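PDB 6KI3: probable AP endonuclease from African swine fever virus, which probably cleaves the DNA backbone on the 5' side of abasic sites during viral DNA repair, using three zinc ions, and also proofreads 3' ends as an exonuclease. Local coordinates for residues L181-A186 / I220-N225; Y145-H150 / T185-S190; Y86-W91 / H100-E105. All blocks are in the same frame, centred on the assembly; numbering follows the deposited sequence.

Contact 1 (L181-A186 / I220-N225). With ZN (zinc ion), chain J.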
# COMPACT_ATOMS: atom_id res chain seq x y z
N LEU A 181 6.96 1.02 -6.63
CA LEU A 181 7.25 1.60 -5.33
C LEU A 181 5.94 1.87 -4.60
O LEU A 181 5.01 2.43 -5.18
CB LEU A 181 8.06 2.89 -5.46
CG LEU A 181 8.17 3.77 -4.21
CD1 LEU A 181 8.99 3.07 -3.14
CD2 LEU A 181 8.77 5.12 -4.55
N CYS A 182 5.88 1.47 -3.33
CA CYS A 182 4.76 1.78 -2.45
C CYS A 182 5.26 2.69 -1.34
O CYS A 182 6.13 2.30 -0.55
CB CYS A 182 4.14 0.51 -1.87
SG CYS A 182 2.72 0.83 -0.80
N ILE A 183 4.72 3.91 -1.28
CA ILE A 183 5.14 4.90 -0.30
C ILE A 183 4.12 4.90 0.83
O ILE A 183 2.99 5.36 0.66
CB ILE A 183 5.26 6.30 -0.94
CG1 ILE A 183 6.34 6.29 -2.02
CG2 ILE A 183 5.58 7.34 0.12
CD1 ILE A 183 6.43 7.59 -2.79
N ASP A 184 4.52 4.37 1.98
CA ASP A 184 3.70 4.38 3.18
C ASP A 184 4.13 5.59 4.01
O ASP A 184 5.24 5.62 4.55
CB ASP A 184 3.84 3.08 3.97
CG ASP A 184 2.76 2.90 5.01
OD1 ASP A 184 2.46 3.87 5.75
OD2 ASP A 184 2.19 1.79 5.09
N THR A 185 3.24 6.58 4.12
CA THR A 185 3.59 7.84 4.77
C THR A 185 3.90 7.63 6.25
O THR A 185 4.80 8.29 6.80
CB THR A 185 2.46 8.86 4.60
OG1 THR A 185 1.24 8.32 5.12
CG2 THR A 185 2.28 9.20 3.13
N ALA A 186 3.17 6.73 6.92
CA ALA A 186 3.45 6.44 8.32
C ALA A 186 4.82 5.81 8.52
O ALA A 186 5.39 5.92 9.61
CB ALA A 186 2.37 5.53 8.89
N ILE A 220 3.99 3.85 -9.06
CA ILE A 220 4.02 4.36 -7.69
C ILE A 220 2.62 4.29 -7.11
O ILE A 220 1.66 4.77 -7.73
CB ILE A 220 4.57 5.80 -7.62
CG1 ILE A 220 6.04 5.84 -8.03
CG2 ILE A 220 4.38 6.37 -6.23
CD1 ILE A 220 6.67 7.22 -7.92
N MET A 221 2.50 3.68 -5.93
CA MET A 221 1.25 3.65 -5.17
C MET A 221 1.52 4.17 -3.77
O MET A 221 2.66 4.30 -3.34
CB MET A 221 0.66 2.23 -5.12
CG MET A 221 1.45 1.26 -4.28
SD MET A 221 0.60 -0.31 -4.07
CE MET A 221 -0.75 0.18 -2.99
N PHE A 222 0.44 4.46 -3.04
CA PHE A 222 0.55 5.13 -1.75
C PHE A 222 -0.30 4.44 -0.69
O PHE A 222 -1.41 3.97 -0.96
CB PHE A 222 0.13 6.59 -1.85
CG PHE A 222 1.16 7.47 -2.49
CD1 PHE A 222 1.17 7.65 -3.86
CD2 PHE A 222 2.11 8.11 -1.72
CE1 PHE A 222 2.12 8.45 -4.45
CE2 PHE A 222 3.07 8.91 -2.31
CZ PHE A 222 3.07 9.09 -3.67
N HIS A 223 0.25 4.38 0.52
CA HIS A 223 -0.49 4.04 1.73
C HIS A 223 -0.66 5.33 2.53
O HIS A 223 0.31 5.83 3.12
CB HIS A 223 0.23 2.98 2.55
CG HIS A 223 0.21 1.62 1.93
ND1 HIS A 223 1.03 0.59 2.35
CD2 HIS A 223 -0.54 1.10 0.92
CE1 HIS A 223 0.80 -0.49 1.63
NE2 HIS A 223 -0.15 -0.21 0.76
N LEU A 224 -1.87 5.88 2.54
CA LEU A 224 -2.15 7.14 3.23
C LEU A 224 -2.47 6.84 4.69
O LEU A 224 -3.62 6.60 5.06
CB LEU A 224 -3.30 7.88 2.55
CG LEU A 224 -3.07 8.30 1.09
CD1 LEU A 224 -4.18 9.23 0.62
CD2 LEU A 224 -1.71 8.96 0.93
N ASN A 225 -1.43 6.87 5.52
CA ASN A 225 -1.57 6.55 6.94
C ASN A 225 -0.94 7.65 7.78
O ASN A 225 0.21 8.03 7.56
CB ASN A 225 -0.90 5.21 7.27
CG ASN A 225 -1.45 4.06 6.46
OD1 ASN A 225 -2.65 4.01 6.15
ND2 ASN A 225 -0.59 3.11 6.11
ZN ZN J . 1.58 -0.16 4.50

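Contact 2 (Y145-H150 / T185-S190). With ZN (zinc ion), chain J; ZN (zinc ion), chain K; ZN (zinc ion), chain I; nucleotides of chain C.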
# COMPACT_ATOMS: atom_id res chain seq x y z
N TYR A 145 5.23 -4.17 -5.78
CA TYR A 145 5.37 -2.85 -5.17
C TYR A 145 6.22 -2.98 -3.91
O TYR A 145 5.80 -3.60 -2.93
CB TYR A 145 4.01 -2.24 -4.84
CG TYR A 145 3.24 -1.76 -6.05
CD1 TYR A 145 3.50 -0.51 -6.60
CD2 TYR A 145 2.26 -2.54 -6.64
CE1 TYR A 145 2.80 -0.05 -7.71
CE2 TYR A 145 1.55 -2.09 -7.74
CZ TYR A 145 1.83 -0.85 -8.27
OH TYR A 145 1.14 -0.40 -9.37
N LEU A 146 7.42 -2.40 -3.94
CA LEU A 146 8.30 -2.41 -2.77
C LEU A 146 7.89 -1.28 -1.83
O LEU A 146 7.92 -0.10 -2.22
CB LEU A 146 9.75 -2.26 -3.21
CG LEU A 146 10.26 -3.34 -4.17
CD1 LEU A 146 11.74 -3.15 -4.46
CD2 LEU A 146 9.99 -4.73 -3.61
N GLU A 147 7.53 -1.63 -0.60
CA GLU A 147 7.00 -0.67 0.35
C GLU A 147 8.12 -0.06 1.19
O GLU A 147 9.06 -0.76 1.59
CB GLU A 147 5.96 -1.32 1.26
CG GLU A 147 5.31 -0.35 2.24
CD GLU A 147 4.19 -0.99 3.05
OE1 GLU A 147 3.65 -0.32 3.95
OE2 GLU A 147 3.86 -2.17 2.78
N THR A 148 8.01 1.23 1.45
CA THR A 148 8.93 1.91 2.35
C THR A 148 8.81 1.32 3.75
O THR A 148 7.71 1.35 4.33
CB THR A 148 8.64 3.41 2.39
OG1 THR A 148 7.27 3.62 2.77
CG2 THR A 148 8.87 4.04 1.02
N PRO A 149 9.88 0.77 4.32
CA PRO A 149 9.77 0.15 5.65
C PRO A 149 9.95 1.15 6.78
O PRO A 149 10.02 2.36 6.54
CB PRO A 149 10.90 -0.88 5.63
CG PRO A 149 11.95 -0.25 4.77
CD PRO A 149 11.21 0.54 3.71
N HIS A 150 10.04 0.65 8.00
CA HIS A 150 10.25 1.48 9.18
C HIS A 150 11.27 0.81 10.09
O HIS A 150 11.11 -0.36 10.44
CB HIS A 150 8.93 1.72 9.93
CG HIS A 150 8.26 0.47 10.39
ND1 HIS A 150 8.53 -0.11 11.61
CD2 HIS A 150 7.35 -0.33 9.78
CE1 HIS A 150 7.80 -1.21 11.74
NE2 HIS A 150 7.08 -1.36 10.65
N THR A 185 3.24 6.58 4.12
CA THR A 185 3.59 7.84 4.77
C THR A 185 3.90 7.63 6.25
O THR A 185 4.80 8.29 6.80
CB THR A 185 2.46 8.86 4.60
OG1 THR A 185 1.24 8.32 5.12
CG2 THR A 185 2.28 9.20 3.13
N ALA A 186 3.17 6.73 6.92
CA ALA A 186 3.45 6.44 8.32
C ALA A 186 4.82 5.81 8.52
O ALA A 186 5.39 5.92 9.61
CB ALA A 186 2.37 5.53 8.89
N HIS A 187 5.36 5.15 7.49
CA HIS A 187 6.64 4.47 7.63
C HIS A 187 7.81 5.42 7.44
O HIS A 187 8.77 5.40 8.23
CB HIS A 187 6.73 3.30 6.65
CG HIS A 187 5.77 2.20 6.94
ND1 HIS A 187 5.78 1.00 6.26
CD2 HIS A 187 4.76 2.11 7.84
CE1 HIS A 187 4.83 0.21 6.73
NE2 HIS A 187 4.19 0.86 7.69
N ILE A 188 7.77 6.26 6.40
CA ILE A 188 8.84 7.23 6.21
C ILE A 188 8.86 8.23 7.36
O ILE A 188 9.92 8.76 7.72
CB ILE A 188 8.70 7.94 4.84
CG1 ILE A 188 7.46 8.83 4.80
CG2 ILE A 188 8.67 6.91 3.71
CD1 ILE A 188 7.39 9.71 3.57
N TRP A 189 7.69 8.51 7.95
CA TRP A 189 7.65 9.30 9.17
C TRP A 189 8.35 8.58 10.31
O TRP A 189 9.19 9.16 11.01
CB TRP A 189 6.20 9.61 9.53
CG TRP A 189 6.01 10.18 10.91
CD1 TRP A 189 5.77 9.49 12.06
CD2 TRP A 189 6.02 11.57 11.27
NE1 TRP A 189 5.64 10.35 13.11
CE2 TRP A 189 5.79 11.64 12.66
CE3 TRP A 189 6.20 12.75 10.56
CZ2 TRP A 189 5.74 12.85 13.35
CZ3 TRP A 189 6.15 13.95 11.24
CH2 TRP A 189 5.92 13.99 12.62
N SER A 190 8.02 7.30 10.51
CA SER A 190 8.67 6.50 11.54
C SER A 190 10.17 6.38 11.29
O SER A 190 10.95 6.25 12.24
CB SER A 190 8.02 5.12 11.61
OG SER A 190 8.74 4.26 12.48
ZN ZN J . 1.58 -0.16 4.50
ZN ZN K . 2.72 -3.14 4.31
ZN ZN I . 2.60 0.10 8.78
O5' 3DR C 1 0.33 -2.29 7.35
P 3DR C 1 1.91 -2.01 7.18
OP1 3DR C 1 2.38 -3.15 6.30
OP2 3DR C 1 1.95 -0.65 6.52
OP3 3DR C 1 2.46 -2.05 8.58
C2' 3DR C 1 -3.34 -4.64 6.67
C5' 3DR C 1 -0.17 -3.61 7.56
C4' 3DR C 1 -1.63 -3.50 7.95
O4' 3DR C 1 -2.28 -2.56 7.09
C1' 3DR C 1 -3.43 -3.13 6.47
C3' 3DR C 1 -2.36 -4.83 7.81
O3' 3DR C 1 -3.10 -5.08 9.01

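Contact 3 (Y86-W91 / H100-E105). With nucleotides of chain D; nucleotides of chain B; nucleotides of chain C.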
# COMPACT_ATOMS: atom_id res chain seq x y z
N TYR A 86 3.84 -11.46 5.71
CA TYR A 86 5.01 -10.96 6.41
C TYR A 86 6.21 -11.88 6.25
O TYR A 86 7.33 -11.48 6.62
CB TYR A 86 4.69 -10.75 7.89
CG TYR A 86 3.56 -9.77 8.12
CD1 TYR A 86 3.36 -8.70 7.25
CD2 TYR A 86 2.69 -9.91 9.19
CE1 TYR A 86 2.34 -7.80 7.45
CE2 TYR A 86 1.66 -9.02 9.40
CZ TYR A 86 1.49 -7.96 8.53
OH TYR A 86 0.46 -7.06 8.72
N LEU A 87 6.02 -13.09 5.73
CA LEU A 87 7.10 -14.03 5.50
C LEU A 87 7.69 -13.92 4.10
O LEU A 87 8.59 -14.70 3.76
CB LEU A 87 6.61 -15.47 5.72
CG LEU A 87 5.57 -15.74 6.81
CD1 LEU A 87 5.20 -17.21 6.83
CD2 LEU A 87 6.06 -15.29 8.17
N ASP A 88 7.21 -12.98 3.28
CA ASP A 88 7.68 -12.84 1.90
C ASP A 88 8.95 -11.99 1.87
O ASP A 88 8.98 -10.85 1.40
CB ASP A 88 6.58 -12.23 1.03
CG ASP A 88 5.40 -13.16 0.84
OD1 ASP A 88 5.58 -14.39 0.98
OD2 ASP A 88 4.29 -12.67 0.55
N VAL A 89 10.02 -12.57 2.40
CA VAL A 89 11.33 -11.92 2.43
C VAL A 89 12.23 -12.65 1.44
O VAL A 89 12.89 -13.63 1.81
CB VAL A 89 11.92 -11.93 3.84
CG1 VAL A 89 13.11 -10.99 3.92
CG2 VAL A 89 10.86 -11.55 4.87
N PRO A 90 12.31 -12.20 0.18
CA PRO A 90 13.06 -12.96 -0.83
C PRO A 90 14.56 -12.95 -0.62
O PRO A 90 15.25 -13.77 -1.23
CB PRO A 90 12.68 -12.26 -2.15
CG PRO A 90 11.52 -11.36 -1.82
CD PRO A 90 11.67 -11.00 -0.39
N TRP A 91 15.08 -12.05 0.21
CA TRP A 91 16.52 -11.95 0.45
C TRP A 91 16.94 -12.60 1.76
O TRP A 91 18.09 -12.42 2.19
CB TRP A 91 16.95 -10.48 0.44
CG TRP A 91 15.99 -9.57 1.14
CD1 TRP A 91 15.96 -9.28 2.47
CD2 TRP A 91 14.91 -8.84 0.55
NE1 TRP A 91 14.93 -8.41 2.74
CE2 TRP A 91 14.27 -8.13 1.58
CE3 TRP A 91 14.42 -8.73 -0.76
CZ2 TRP A 91 13.17 -7.31 1.35
CZ3 TRP A 91 13.32 -7.91 -0.99
CH2 TRP A 91 12.71 -7.21 0.06
N HIS A 100 9.44 -19.20 -3.60
CA HIS A 100 8.45 -20.01 -4.31
C HIS A 100 7.03 -19.63 -3.90
O HIS A 100 6.12 -19.64 -4.74
CB HIS A 100 8.70 -21.49 -4.05
CG HIS A 100 7.66 -22.38 -4.65
ND1 HIS A 100 6.58 -22.84 -3.94
CD2 HIS A 100 7.54 -22.89 -5.90
CE1 HIS A 100 5.82 -23.59 -4.72
NE2 HIS A 100 6.39 -23.64 -5.92
N PHE A 101 6.82 -19.30 -2.63
CA PHE A 101 5.49 -18.90 -2.18
C PHE A 101 5.07 -17.58 -2.81
O PHE A 101 3.90 -17.41 -3.18
CB PHE A 101 5.47 -18.79 -0.65
CG PHE A 101 4.09 -18.57 -0.09
CD1 PHE A 101 3.23 -19.64 0.10
CD2 PHE A 101 3.67 -17.30 0.26
CE1 PHE A 101 1.97 -19.44 0.62
CE2 PHE A 101 2.40 -17.10 0.77
CZ PHE A 101 1.55 -18.17 0.96
N ILE A 102 6.00 -16.63 -2.94
CA ILE A 102 5.71 -15.38 -3.64
C ILE A 102 5.33 -15.66 -5.09
O ILE A 102 4.49 -14.97 -5.67
CB ILE A 102 6.91 -14.43 -3.54
CG1 ILE A 102 7.22 -14.11 -2.08
CG2 ILE A 102 6.65 -13.14 -4.33
CD1 ILE A 102 8.44 -13.24 -1.90
N GLN A 103 5.93 -16.69 -5.69
CA GLN A 103 5.61 -17.03 -7.07
C GLN A 103 4.16 -17.49 -7.21
O GLN A 103 3.53 -17.22 -8.24
CB GLN A 103 6.56 -18.11 -7.58
CG GLN A 103 6.63 -18.20 -9.09
CD GLN A 103 7.15 -16.92 -9.72
OE1 GLN A 103 8.02 -16.24 -9.16
NE2 GLN A 103 6.63 -16.57 -10.89
N GLN A 104 3.65 -18.16 -6.19
CA GLN A 104 2.27 -18.58 -6.17
C GLN A 104 1.31 -17.41 -6.10
O GLN A 104 0.37 -17.37 -6.82
CB GLN A 104 2.00 -19.52 -5.00
CG GLN A 104 2.99 -20.63 -4.86
CD GLN A 104 2.72 -21.54 -3.70
OE1 GLN A 104 3.63 -21.91 -2.98
NE2 GLN A 104 1.47 -21.93 -3.53
N GLU A 105 1.61 -16.45 -5.25
CA GLU A 105 0.78 -15.26 -5.10
C GLU A 105 0.73 -14.44 -6.38
O GLU A 105 -0.34 -14.00 -6.82
CB GLU A 105 1.30 -14.41 -3.94
CG GLU A 105 1.00 -14.98 -2.56
CD GLU A 105 1.69 -14.20 -1.46
OE1 GLU A 105 2.93 -14.30 -1.34
OE2 GLU A 105 1.00 -13.48 -0.71
P DG D 10 10.52 -17.58 9.49
OP1 DG D 10 12.00 -17.54 9.37
OP2 DG D 10 9.89 -17.63 10.83
O5' DG D 10 9.91 -16.33 8.71
C5' DG D 10 10.35 -16.03 7.39
C4' DG D 10 10.79 -14.58 7.28
O4' DG D 10 9.69 -13.71 7.65
C3' DG D 10 11.95 -14.18 8.18
O3' DG D 10 12.73 -13.18 7.53
C2' DG D 10 11.25 -13.64 9.42
C1' DG D 10 10.00 -13.00 8.83
N9 DG D 10 8.84 -13.05 9.71
C8 DG D 10 8.34 -14.16 10.35
N7 DG D 10 7.28 -13.91 11.07
C5 DG D 10 7.06 -12.55 10.89
C6 DG D 10 6.05 -11.72 11.42
O6 DG D 10 5.12 -12.02 12.18
N1 DG D 10 6.19 -10.40 10.99
C2 DG D 10 7.18 -9.95 10.15
N2 DG D 10 7.15 -8.65 9.84
N3 DG D 10 8.13 -10.73 9.64
C4 DG D 10 8.01 -12.01 10.05
P DC B 9 -0.20 -3.12 15.39
OP1 DC B 9 -0.66 -1.75 15.26
OP2 DC B 9 -1.15 -4.15 15.73
O5' DC B 9 0.52 -3.49 14.04
C5' DC B 9 1.44 -2.56 13.50
C4' DC B 9 2.13 -3.13 12.29
O4' DC B 9 2.99 -4.21 12.69
C3' DC B 9 1.23 -3.72 11.22
O3' DC B 9 0.94 -2.70 10.28
C2' DC B 9 2.12 -4.76 10.57
C1' DC B 9 3.23 -5.03 11.58
N1 DC B 9 3.23 -6.40 12.05
C2 DC B 9 4.21 -7.28 11.59
O2 DC B 9 5.06 -6.86 10.81
N3 DC B 9 4.22 -8.55 12.04
C4 DC B 9 3.28 -8.96 12.89
N4 DC B 9 3.31 -10.22 13.28
C5 DC B 9 2.27 -8.09 13.37
C6 DC B 9 2.28 -6.83 12.92
P DC C 2 -2.53 -6.07 10.13
OP1 DC C 2 -3.20 -5.73 11.40
OP2 DC C 2 -1.05 -6.06 10.04
O5' DC C 2 -3.03 -7.52 9.66
C5' DC C 2 -4.41 -7.84 9.70
C4' DC C 2 -4.67 -9.14 8.96
O4' DC C 2 -4.02 -10.23 9.66
C3' DC C 2 -6.14 -9.53 8.85
O3' DC C 2 -6.34 -10.22 7.62
C2' DC C 2 -6.33 -10.44 10.06
C1' DC C 2 -4.98 -11.15 10.14
N1 DC C 2 -4.59 -11.53 11.53
C2 DC C 2 -3.91 -12.73 11.75
O2 DC C 2 -3.64 -13.46 10.78
N3 DC C 2 -3.56 -13.07 13.01
C4 DC C 2 -3.86 -12.26 14.03
N4 DC C 2 -3.50 -12.63 15.26
C5 DC C 2 -4.56 -11.03 13.82
C6 DC C 2 -4.90 -10.71 12.57

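Contact 1 (L181-A186 / I220-N225)
Asp184 and His223 converge on one zinc ion from adjacent strands, the carboxylate plane standing almost perpendicular (87°) to the imidazole ring. Asp184 OD2 and His223 ND1 bind the metal at 2.1 and 2.3 Å; Glu147, Glu276 and a DNA phosphate complete its shell. The far nitrogen of His223, NE2, is hydrogen-bonded to Gln48, which should fix the ring's rotation. Cys182 meets one face of the same ring: with chi1 at -179°, SG swings anti to the main-chain nitrogen and faces the ring centre, 3.4 Å from the centroid of His223. Strands 179-184 and 220-227 are parallel neighbours in the TIM barrel, paired Cys182 with Met221 and Asp184 with His223, and these four share one face, whereas Ile183 and Phe222 lie side by side on the other, Ile183 CD1 3.6 Å from Phe222 CE2 and both against the surrounding helices. Beyond the metal, Asn225 ND2 meets Asp184 OD1 at 3.2 Å on its syn side, 30° out of the carboxylate plane, and also bonds Glu276. The same OD1 weakly caps helix 185-190 through Ala186 N. At the first turn of that helix, the hydroxyl Thr185 OG1 donates to Asn225 O at 2.7 Å.

Contact 2 (Y145-H150 / T185-S190)
His187 and Glu147 reach the DNA phosphate from the two segments, each through zinc. His187 NE2 binds one ion at 2.1 Å, and OP2 and OP3 of the abasic-site analogue 3DR1 of chain C bind the same ion, whose shell is completed by Asp236 and His238. Glu147 bridges the other two: OE1 holds the zinc shared with Asp184, His223 and Glu276, while OE2 holds the one shared with His83 and His120, each at 2.1 Å. An extended side chain carries this carboxylate from the end of strand 143-147 out to the metals. Phosphate oxygen OP2 links the ions of OE1 and His187, and OP1 binds the ion of OE2. This is the trinuclear zinc centre of the endonuclease IV family, built at the C-terminal mouth of a TIM barrel.

One shell out, the imidazole of His187 is oriented from its other nitrogen. ND1 donates to Thr148 O at 2.8 Å, with the acceptor only 4° from the ring plane, leaving NE2 directed at zinc. His150 turns its edge to one face of His187, a T-shaped stack with CD2 above the ring centre and the two planes at 67°. A chi1 of 59° folds the His150 ring back over its own main chain, toward His187, and its side chain is hydrogen-bonded to Gly234. His150 CB lies 3.6 Å from Ser190 OG, a hydroxyl bonded to Ile235 O. Farther back, Thr148 presses CB on Ile188 CG2 at 3.7 Å, and its OG1 bonds Asp184 N, tying the loop to the next strand.

Contact 3 (Y86-W91 / H100-E105)
Asp88 packs against the side of helix 96-112, its CB 3.6 Å from Ile102 CD1. The two side chains run antiparallel alongside one another, bringing CG of Asp88 to 3.6 Å from Ile102 CG1. At the tip the carboxylate divides its neighbours. OD1 lies 3.5 Å from Ile102 CG1 and also reaches the edge of the Phe101 ring near its plane, 3.6 Å from CD2. OD2 turns to Glu105, whose OE1 is only 2.8 Å away, the two carboxylate planes inclined at 55°. Two acids this close would probably repel if both were charged, so a proton held by one of them is plausible; OD2 also receives a weak hydrogen bond from Thr85 N. The segment is part of a loop following strand 79-83 of the TIM barrel, and helix 96-112 is the next helix of the barrel wall. An inverse gamma turn is centred on Asp88, closed by a weak bond from Val89 N to Leu87 O. Pro90 CG adds a second apolar touch on Ile102 CD1, at 3.6 Å. On its DNA side the loop packs Leu87 CD2 against the base of DG10 of chain D, at 3.4 Å from C8, while the Tyr86 ring has DC9 of chain B over one face.

Contacts 1 and 2 meet directly, with centres 7 Å apart and Thr185 and Ala186 in common. Their strands 143-147 and 179-184 are neighbours in the barrel sheet, where Cys182 N probably bonds Leu146 O at 2.8 Å. At the mouth both contribute to one zinc ion, with Asp184 OD2 and Glu147 OE1 only 2.8 Å apart; the metal probably offsets the repulsion of these like charges. Contact 3 stands apart, its centre about 20 Å from that of contact 1 and 19 Å from that of contact 2. The side chain of Asp88 is still about 10 Å from a zinc ion, and its loop touches the DNA whose phosphate the metals hold.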